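Local coordinates for sigma C (Avian orthoreovirus, PDB 2BT7), which forms the fibre of the virion that attaches to host cells, this fragment being its C-terminal receptor-binding region, at residues S54-D59 against G79-T84. Numbering follows the deposited sequence.
With CD (cadmium ion), chain D.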
# COMPACT_ATOMS: atom_id res chain seq x y z
N SER A 54 12.65 -14.60 23.87
CA SER A 54 11.64 -14.21 24.87
C SER A 54 10.72 -15.40 25.12
O SER A 54 10.33 -16.11 24.18
CB SER A 54 10.81 -13.00 24.40
OG SER A 54 9.78 -12.69 25.31
N SER A 55 10.36 -15.62 26.39
CA SER A 55 9.29 -16.57 26.70
C SER A 55 8.08 -15.79 27.23
O SER A 55 7.21 -16.32 27.89
CB SER A 55 9.77 -17.66 27.68
OG SER A 55 9.95 -17.15 28.99
N ASP A 56 8.03 -14.52 26.88
CA ASP A 56 7.00 -13.64 27.40
C ASP A 56 5.84 -13.50 26.43
O ASP A 56 5.93 -13.92 25.28
CB ASP A 56 7.65 -12.28 27.66
CG ASP A 56 6.83 -11.42 28.58
OD1 ASP A 56 5.89 -11.96 29.20
OD2 ASP A 56 7.12 -10.21 28.65
N THR A 57 4.72 -12.94 26.90
CA THR A 57 3.65 -12.53 26.00
C THR A 57 3.41 -11.04 26.13
O THR A 57 3.82 -10.44 27.11
CB THR A 57 2.34 -13.30 26.25
OG1 THR A 57 1.75 -12.87 27.48
CG2 THR A 57 2.57 -14.83 26.27
N ILE A 58 2.75 -10.45 25.14
CA ILE A 58 2.38 -9.03 25.19
C ILE A 58 1.05 -8.78 24.45
O ILE A 58 0.88 -9.21 23.31
CB ILE A 58 3.52 -8.10 24.66
CG1 ILE A 58 3.08 -6.64 24.67
CG2 ILE A 58 4.01 -8.51 23.27
CD1 ILE A 58 4.01 -5.72 25.44
N ASP A 59 0.14 -8.07 25.13
CA ASP A 59 -1.11 -7.57 24.57
C ASP A 59 -0.90 -6.45 23.53
O ASP A 59 -0.23 -5.45 23.80
CB ASP A 59 -2.00 -7.04 25.68
CG ASP A 59 -2.57 -8.13 26.58
OD1 ASP A 59 -2.57 -9.32 26.18
OD2 ASP A 59 -3.04 -7.78 27.69
N GLY A 79 2.01 -2.39 27.82
CA GLY A 79 2.85 -3.22 28.67
C GLY A 79 4.28 -3.30 28.19
O GLY A 79 4.63 -2.77 27.13
N ASN A 80 5.11 -3.96 28.99
CA ASN A 80 6.49 -4.24 28.63
C ASN A 80 6.58 -5.67 28.15
O ASN A 80 5.88 -6.55 28.66
CB ASN A 80 7.47 -3.96 29.81
CG ASN A 80 7.45 -5.05 30.94
OD1 ASN A 80 6.93 -4.82 32.02
ND2 ASN A 80 8.05 -6.20 30.67
N LEU A 81 7.44 -5.91 27.17
CA LEU A 81 7.78 -7.27 26.80
C LEU A 81 9.15 -7.61 27.36
O LEU A 81 10.12 -6.88 27.11
CB LEU A 81 7.74 -7.44 25.26
CG LEU A 81 8.13 -8.82 24.69
CD1 LEU A 81 7.01 -9.85 24.84
CD2 LEU A 81 8.55 -8.72 23.23
N THR A 82 9.25 -8.72 28.09
CA THR A 82 10.56 -9.21 28.50
C THR A 82 11.36 -9.93 27.40
O THR A 82 11.01 -11.03 27.00
CB THR A 82 10.48 -10.12 29.74
OG1 THR A 82 9.66 -9.50 30.73
CG2 THR A 82 11.88 -10.39 30.31
N VAL A 83 12.47 -9.32 26.96
CA VAL A 83 13.43 -9.94 26.02
C VAL A 83 14.73 -10.42 26.73
O VAL A 83 15.08 -9.92 27.80
CB VAL A 83 13.78 -9.00 24.82
CG1 VAL A 83 12.50 -8.52 24.11
CG2 VAL A 83 14.68 -7.82 25.25
N THR A 84 15.43 -11.38 26.12
CA THR A 84 16.60 -12.00 26.75
C THR A 84 17.84 -11.93 25.85
O THR A 84 18.96 -12.19 26.31
CB THR A 84 16.34 -13.49 27.15
OG1 THR A 84 15.75 -14.20 26.05
CG2 THR A 84 15.40 -13.57 28.34
CD CD D . 4.90 -9.89 30.67
O HOH W 1 11.19 -13.34 28.33
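I58 and L81 meet at the buried side of this contact, their side chains crossing at about a right angle with I58 CG2 3.6 Å from L81 CD1. Both also rest on L90 of strand 87-98, and I58 CD1 reaches on to the G79 carbonyl, 3.5 Å from its O. Buried too is S54 OG, swung away from its own backbone N (chi1 175°); it donates to T82 O at 2.7 Å and accepts from D56 N at 3.0 Å, closing an ST turn. Strands 57-67 and 80-83 of the beta-barrel head run antiparallel here (162°) without a backbone hydrogen bond between these segments: I58 pairs with A48 of strand 40-52, L81 with I159 of strand 157-169. Besides the apolar packing, side chains of the turn ahead of strand 57-67 link them by gripping T82. D56 OD2 takes the T82 backbone N-H through its anti lone pair, at 2.7 Å and nearly straight (173°). A water bridges S55 N to the T82 carbonyl, which therefore receives two donors. D56 OD1 binds a cadmium ion at 2.7 Å. The outer side is looser: T82 OG1 lies 3.4 Å from D56 OD2, a weak bond at most, and exposed T84 brings its OG1 only to 3.8 Å from S54 N.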